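PDB 4ARU: histidine acid phosphatase from Hafnia alvei, which belongs to branch 2 of the histidine phosphatase superfamily, enzymes with a mixed beta-sheet core flanked by helices. Local coordinates for residues H128-A132 against G133-M137; P292-S295 against P296-I300; L359-H363 against D364-L368. All coordinates share one frame; numbering follows the deposited sequence.

Contact 1: residues H128-A132 against G133-M137; sequences HPVKA and GICSM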
loop_
_atom_site.group_PDB
_atom_site.type_symbol
_atom_site.label_atom_id
_atom_site.label_comp_id
_atom_site.label_asym_id
_atom_site.label_seq_id
_atom_site.Cartn_x
_atom_site.Cartn_y
_atom_site.Cartn_z
ATOM N N HIS A 128 -11.485 2.076 -5.947
ATOM C CA HIS A 128 -12.310 2.932 -5.108
ATOM C C HIS A 128 -13.795 2.667 -5.357
ATOM O O HIS A 128 -14.544 3.514 -5.908
ATOM C CB HIS A 128 -11.979 4.403 -5.323
ATOM C CG HIS A 128 -10.591 4.749 -4.939
ATOM N ND1 HIS A 128 -9.576 4.900 -5.866
ATOM C CD2 HIS A 128 -10.013 4.897 -3.728
ATOM C CE1 HIS A 128 -8.457 5.195 -5.243
ATOM N NE2 HIS A 128 -8.689 5.200 -3.942
ATOM N N PRO A 129 -14.266 1.456 -4.960
ATOM C CA PRO A 129 -15.644 1.085 -5.238
ATOM C C PRO A 129 -16.667 1.969 -4.513
ATOM O O PRO A 129 -17.764 2.227 -5.019
ATOM C CB PRO A 129 -15.742 -0.365 -4.755
ATOM C CG PRO A 129 -14.575 -0.564 -3.884
ATOM C CD PRO A 129 -13.498 0.333 -4.361
ATOM N N VAL A 130 -16.310 2.422 -3.321
ATOM C CA VAL A 130 -17.229 3.273 -2.564
ATOM C C VAL A 130 -17.366 4.657 -3.251
ATOM O O VAL A 130 -18.486 5.146 -3.534
ATOM C CB VAL A 130 -16.763 3.390 -1.096
ATOM C CG1 VAL A 130 -17.575 4.424 -0.341
ATOM C CG2 VAL A 130 -16.908 2.036 -0.411
ATOM N N LYS A 131 -16.243 5.280 -3.580
ATOM C CA LYS A 131 -16.302 6.574 -4.284
ATOM C C LYS A 131 -16.968 6.423 -5.658
ATOM O O LYS A 131 -17.715 7.293 -6.095
ATOM C CB LYS A 131 -14.882 7.121 -4.408
ATOM C CG LYS A 131 -14.744 8.397 -5.207
ATOM C CD LYS A 131 -13.384 9.071 -4.949
ATOM C CE LYS A 131 -12.198 8.246 -5.435
ATOM N NZ LYS A 131 -10.903 8.992 -5.474
ATOM N N ALA A 132 -16.743 5.289 -6.326
ATOM C CA ALA A 132 -17.363 4.984 -7.631
ATOM C C ALA A 132 -18.872 4.690 -7.583
ATOM O O ALA A 132 -19.545 4.561 -8.608
ATOM C CB ALA A 132 -16.628 3.827 -8.297
ATOM N N GLY A 133 -19.382 4.470 -6.373
ATOM C CA GLY A 133 -20.812 4.219 -6.183
ATOM C C GLY A 133 -21.269 2.774 -6.284
ATOM O O GLY A 133 -22.484 2.523 -6.410
ATOM N N ILE A 134 -20.328 1.824 -6.172
ATOM C CA ILE A 134 -20.662 0.407 -6.290
ATOM C C ILE A 134 -21.435 -0.043 -5.050
ATOM O O ILE A 134 -22.427 -0.779 -5.139
ATOM C CB ILE A 134 -19.405 -0.465 -6.448
ATOM C CG1 ILE A 134 -18.574 -0.087 -7.708
ATOM C CG2 ILE A 134 -19.712 -1.965 -6.444
ATOM C CD1 ILE A 134 -19.284 -0.272 -9.052
ATOM N N CYS A 135 -20.981 0.439 -3.900
ATOM C CA CYS A 135 -21.601 0.096 -2.648
ATOM C C CYS A 135 -21.358 1.209 -1.641
ATOM O O CYS A 135 -20.497 2.074 -1.825
ATOM C CB CYS A 135 -21.046 -1.225 -2.131
ATOM S SG CYS A 135 -19.290 -1.227 -1.727
ATOM N N SER A 136 -22.098 1.171 -0.544
ATOM C CA SER A 136 -21.978 2.224 0.450
ATOM C C SER A 136 -21.850 1.610 1.832
ATOM O O SER A 136 -22.302 0.495 2.041
ATOM C CB SER A 136 -23.196 3.122 0.432
ATOM O OG SER A 136 -22.903 4.256 1.236
ATOM N N MET A 137 -21.267 2.353 2.752
ATOM C CA MET A 137 -21.141 1.905 4.136
ATOM C C MET A 137 -22.206 2.591 4.974
ATOM O O MET A 137 -22.747 3.636 4.592
ATOM C CB MET A 137 -19.778 2.272 4.653
ATOM C CG MET A 137 -18.661 1.482 3.948
ATOM S SD MET A 137 -17.074 1.723 4.716
ATOM C CE MET A 137 -16.687 3.391 4.274
#
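The P129 ring lies against the base of the I134 side chain, with P129 CB 4.0 Å from I134 CB. The same two residues are tied through the backbone. I134 N donates to P129 O over 2.8 Å. I134 CG1 sits beside its own backbone N (chi1 -60°), which keeps it next to the bonded carbonyl, 3.6 Å from P129 O. One residue earlier, G133 N donates to V130 O over 3.1 Å and closes a type I turn from V130 to G133. G133 has a positive phi (88°), where a CB would clash with the A132 carbonyl oxygen. The two bonds, one inside the other, follow the pattern of a Schellman motif and close a short run of residues, 129-132, with helical backbone angles. V130 points away from the outgoing chain, but its base still touches it. Its CA makes a CH...O contact of 3.6 Å with C135 O, and its CG2 is 4.2 Å from C135 SG. That sulfur forms the disulfide to C410, so the turn is pinned to the C-terminal part of the chain. The loop runs between strand 115-116 and helix 139-150. Helix 264-282 covers one flank: P273 touches P129, N270 touches V130, and H269 touches C135 and M137.

Contact 2: residues P292-S295 against P296-I300; sequences PDIS and PDNKI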
loop_
_atom_site.group_PDB
_atom_site.type_symbol
_atom_site.label_atom_id
_atom_site.label_comp_id
_atom_site.label_asym_id
_atom_site.label_seq_id
_atom_site.Cartn_x
_atom_site.Cartn_y
_atom_site.Cartn_z
ATOM N N PRO A 292 -9.485 -5.742 -19.248
ATOM C CA PRO A 292 -9.568 -5.752 -20.711
ATOM C C PRO A 292 -8.274 -6.151 -21.388
ATOM O O PRO A 292 -7.216 -5.694 -20.989
ATOM C CB PRO A 292 -9.949 -4.316 -21.060
ATOM C CG PRO A 292 -9.606 -3.525 -19.898
ATOM C CD PRO A 292 -9.627 -4.402 -18.675
ATOM N N ASP A 293 -8.386 -7.042 -22.371
ATOM C CA ASP A 293 -7.226 -7.392 -23.184
ATOM C C ASP A 293 -6.167 -8.239 -22.452
ATOM O O ASP A 293 -5.030 -8.279 -22.908
ATOM C CB ASP A 293 -6.588 -6.064 -23.689
ATOM C CG ASP A 293 -5.433 -6.262 -24.642
ATOM O OD1 ASP A 293 -5.547 -7.121 -25.525
ATOM O OD2 ASP A 293 -4.424 -5.518 -24.513
ATOM N N ILE A 294 -6.471 -8.828 -21.291
ATOM C CA ILE A 294 -5.472 -9.647 -20.602
ATOM C C ILE A 294 -5.460 -11.013 -21.247
ATOM O O ILE A 294 -6.506 -11.487 -21.685
ATOM C CB ILE A 294 -5.720 -9.737 -19.070
ATOM C CG1 ILE A 294 -4.469 -10.294 -18.365
ATOM C CG2 ILE A 294 -6.987 -10.539 -18.759
ATOM C CD1 ILE A 294 -4.500 -10.027 -16.887
ATOM N N SER A 295 -4.282 -11.613 -21.364
ATOM C CA SER A 295 -4.143 -12.921 -22.006
ATOM C C SER A 295 -4.479 -14.016 -21.041
ATOM O O SER A 295 -4.134 -13.925 -19.864
ATOM C CB SER A 295 -2.711 -13.128 -22.502
ATOM O OG SER A 295 -2.591 -14.426 -23.089
ATOM N N PRO A 296 -5.111 -15.080 -21.543
ATOM C CA PRO A 296 -5.185 -16.292 -20.757
ATOM C C PRO A 296 -3.817 -16.876 -20.331
ATOM O O PRO A 296 -3.774 -17.622 -19.386
ATOM C CB PRO A 296 -5.926 -17.275 -21.677
ATOM C CG PRO A 296 -6.606 -16.417 -22.683
ATOM C CD PRO A 296 -5.784 -15.201 -22.852
ATOM N N ASP A 297 -2.731 -16.515 -21.009
ATOM C CA ASP A 297 -1.390 -17.020 -20.736
ATOM C C ASP A 297 -0.582 -16.025 -19.875
ATOM O O ASP A 297 0.655 -16.058 -19.844
ATOM C CB ASP A 297 -0.630 -17.244 -22.071
ATOM C CG ASP A 297 -1.343 -18.229 -23.019
ATOM O OD1 ASP A 297 -1.961 -19.199 -22.525
ATOM O OD2 ASP A 297 -1.290 -18.023 -24.260
ATOM N N ASN A 298 -1.278 -15.092 -19.240
ATOM C CA ASN A 298 -0.618 -14.084 -18.412
ATOM C C ASN A 298 0.130 -14.751 -17.281
ATOM O O ASN A 298 -0.421 -15.688 -16.676
ATOM C CB ASN A 298 -1.647 -13.113 -17.842
ATOM C CG ASN A 298 -1.021 -12.103 -16.912
ATOM O OD1 ASN A 298 -1.027 -12.270 -15.667
ATOM N ND2 ASN A 298 -0.354 -11.143 -17.481
ATOM N N LYS A 299 1.365 -14.318 -17.056
ATOM C CA LYS A 299 2.215 -14.823 -15.981
ATOM C C LYS A 299 2.424 -13.803 -14.843
ATOM O O LYS A 299 2.642 -14.199 -13.683
ATOM C CB LYS A 299 3.582 -15.218 -16.535
ATOM C CG LYS A 299 3.571 -16.246 -17.657
ATOM C CD LYS A 299 2.821 -17.478 -17.232
ATOM C CE LYS A 299 2.836 -18.568 -18.324
ATOM N NZ LYS A 299 4.130 -19.295 -18.336
ATOM N N ILE A 300 2.411 -12.517 -15.169
ATOM C CA ILE A 300 2.655 -11.483 -14.214
ATOM C C ILE A 300 1.581 -10.413 -14.398
ATOM O O ILE A 300 1.466 -9.821 -15.483
ATOM C CB ILE A 300 4.036 -10.836 -14.371
ATOM C CG1 ILE A 300 5.173 -11.891 -14.208
ATOM C CG2 ILE A 300 4.219 -9.679 -13.379
ATOM C CD1 ILE A 300 6.470 -11.397 -14.768
HETATM O O HOH W 1 -1.635 -10.629 -20.461
#
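S295 OG accepts the backbone N-H of D297 over 3.0 Å, in a nearly straight bond (165° at the hydrogen). The hydroxyl lies anti to its own backbone N (chi1 178°), which swings OG forward past the P296 ring nitrogen, a group with no hydrogen to give. This is an ST turn. The S295 carbonyl adds the type I turn: N298 N donates to S295 O over 3.1 Å. N298 then folds back toward the incoming chain. Its CB is 4.0 Å from I294 CG1, and I294 CD1 approaches the amide carbon. Both side chains also touch Y86 on strand 85-89. The N298 amide uses its nitrogen twice. ND2 donates to I300 O over 3.0 Å, with the acceptor near the amide plane, and more loosely to a water 3.3 Å away. That water also accepts from S295 N, so it bridges the two arms of the turn. I300 opens strand 300-305. All these bonds are made by neutral groups: S295 offers its hydroxyl and its carbonyl to two successive N-H groups, while the amide and the water tie the turn to the strand it feeds.

Contact 3: residues L359-H363 against D364-L368; sequences LAQLH and DQAPL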
loop_
_atom_site.group_PDB
_atom_site.type_symbol
_atom_site.label_atom_id
_atom_site.label_comp_id
_atom_site.label_asym_id
_atom_site.label_seq_id
_atom_site.Cartn_x
_atom_site.Cartn_y
_atom_site.Cartn_z
ATOM N N LEU A 359 14.099 1.745 4.045
ATOM C CA LEU A 359 14.248 3.180 4.062
ATOM C C LEU A 359 15.597 3.627 3.468
ATOM O O LEU A 359 15.642 4.587 2.677
ATOM C CB LEU A 359 14.047 3.765 5.483
ATOM C CG LEU A 359 13.802 5.288 5.532
ATOM C CD1 LEU A 359 12.658 5.764 4.654
ATOM C CD2 LEU A 359 13.622 5.686 7.011
ATOM N N ALA A 360 16.646 2.881 3.806
ATOM C CA ALA A 360 17.989 3.128 3.262
ATOM C C ALA A 360 18.035 2.879 1.740
ATOM O O ALA A 360 18.687 3.632 1.006
ATOM C CB ALA A 360 19.007 2.250 3.936
ATOM N N GLN A 361 17.387 1.800 1.291
ATOM C CA GLN A 361 17.390 1.499 -0.134
ATOM C C GLN A 361 16.725 2.598 -0.924
ATOM O O GLN A 361 17.145 2.897 -2.073
ATOM C CB GLN A 361 16.729 0.165 -0.413
ATOM C CG GLN A 361 17.635 -1.006 -0.046
ATOM C CD GLN A 361 16.940 -2.357 -0.096
ATOM O OE1 GLN A 361 15.759 -2.487 0.161
ATOM N NE2 GLN A 361 17.708 -3.409 -0.447
ATOM N N LEU A 362 15.667 3.184 -0.374
ATOM C CA LEU A 362 15.019 4.314 -0.995
ATOM C C LEU A 362 15.952 5.533 -0.981
ATOM O O LEU A 362 16.181 6.198 -1.999
ATOM C CB LEU A 362 13.699 4.672 -0.294
ATOM C CG LEU A 362 12.601 3.643 -0.403
ATOM C CD1 LEU A 362 11.472 3.969 0.587
ATOM C CD2 LEU A 362 12.028 3.458 -1.813
ATOM N N HIS A 363 16.470 5.875 0.192
ATOM C CA HIS A 363 17.271 7.068 0.351
ATOM C C HIS A 363 18.562 7.051 -0.485
ATOM O O HIS A 363 18.963 8.069 -1.045
ATOM C CB HIS A 363 17.641 7.231 1.824
ATOM C CG HIS A 363 18.340 8.509 2.161
ATOM N ND1 HIS A 363 17.756 9.761 2.071
ATOM C CD2 HIS A 363 19.570 8.712 2.659
ATOM C CE1 HIS A 363 18.626 10.677 2.457
ATOM N NE2 HIS A 363 19.742 10.068 2.810
ATOM N N ASP A 364 19.168 5.865 -0.573
ATOM C CA ASP A 364 20.391 5.671 -1.314
ATOM C C ASP A 364 20.167 5.278 -2.793
ATOM O O ASP A 364 21.140 5.117 -3.528
ATOM C CB ASP A 364 21.227 4.598 -0.610
ATOM C CG ASP A 364 21.745 5.038 0.758
ATOM O OD1 ASP A 364 21.819 6.241 1.042
ATOM O OD2 ASP A 364 22.144 4.133 1.543
ATOM N N GLN A 365 18.919 5.029 -3.165
ATOM C CA GLN A 365 18.590 4.535 -4.520
ATOM C C GLN A 365 19.415 3.286 -4.869
ATOM O O GLN A 365 20.068 3.187 -5.927
ATOM C CB GLN A 365 18.776 5.591 -5.577
ATOM C CG GLN A 365 18.049 6.885 -5.290
ATOM C CD GLN A 365 18.128 7.832 -6.447
ATOM O OE1 GLN A 365 17.229 7.855 -7.304
ATOM N NE2 GLN A 365 19.229 8.591 -6.517
ATOM N N ALA A 366 19.409 2.335 -3.939
ATOM C CA ALA A 366 20.228 1.165 -4.056
ATOM C C ALA A 366 19.803 0.287 -5.212
ATOM O O ALA A 366 18.623 -0.061 -5.305
ATOM C CB ALA A 366 20.189 0.364 -2.749
ATOM N N PRO A 367 20.746 -0.141 -6.075
ATOM C CA PRO A 367 20.429 -1.224 -7.020
ATOM C C PRO A 367 19.914 -2.448 -6.242
ATOM O O PRO A 367 20.417 -2.784 -5.146
ATOM C CB PRO A 367 21.744 -1.471 -7.742
ATOM C CG PRO A 367 22.579 -0.245 -7.542
ATOM C CD PRO A 367 22.140 0.263 -6.154
ATOM N N LEU A 368 18.916 -3.116 -6.792
ATOM C CA LEU A 368 18.299 -4.269 -6.188
ATOM C C LEU A 368 18.543 -5.474 -7.088
ATOM O O LEU A 368 18.123 -5.469 -8.247
ATOM C CB LEU A 368 16.825 -4.039 -6.031
ATOM C CG LEU A 368 16.381 -2.810 -5.269
ATOM C CD1 LEU A 368 14.870 -2.700 -5.369
ATOM C CD2 LEU A 368 16.801 -2.835 -3.796
HETATM O O HOH W 2 16.302 0.820 -4.081
HETATM O O HOH W 3 20.029 -3.506 -2.276
HETATM O O HOH W 4 22.138 8.699 -0.105
HETATM O O HOH W 5 20.786 8.553 -3.727
#
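The flat amide of Q361 carries L368 over one face, with L368 CD2 3.5 Å from Q361 NE2 and 3.7 Å from Q361 CD. Its two polar atoms are held by several bonds. OE1 accepts from T358 N, while NE2 donates to P373 O and to a water that in turn donates to P367 O. These bonds fix the rotation of the amide. The H363 ring meets D364 obliquely: H363 CD2 is 3.7 Å from D364 OD1, and ring and carboxylate planes are 47° apart. The H363 torsion (chi1 -173°) sets the ring beside the carbonyl end of its own residue, where D364 begins, and so brings CD2 to OD1. The ring also stacks on that of H228, whose carbonyl takes the ND1 hydrogen. Between these groups the helix ends in a Schellman motif. A366 N donates to Q361 O over 3.0 Å, and Q365 N reaches L362 O over 3.2 Å. Q365 has the positive phi (53°) of the motif. The chain thus turns back, and A366 CB comes 4.0 Å from Q361 CG, an apolar touch across the cap. A water joins Q361 O to A366 O. The short helix follows strand 348-356, and its loop leads to strand 375-378. Helix 213-229 packs on L359 and L362, and helix 51-70 supplies R52, which donates to H363 O and with H55 touches Q365, and M60 and F63, which touch L368.

Overall arrangement
The three contacts are separate chain reversals, met in order along the sequence, and none touches another. Contacts 1 and 2 have centres about 27 Å apart, with nearest atoms about 14 Å apart. Contact 3 is about 37 Å from contact 1 and about 31 Å from contact 2, between centres. Contacts 1 and 3 lie on opposite sides of the chain's centre. Contact 2 leads into strand 300-305. H306, just after that strand, probably belongs to the family's His-Asp motif, and its ring meets H128 of contact 1. The potassium ion is bound by N380, I381, C384 and Q387, none of them in these segments.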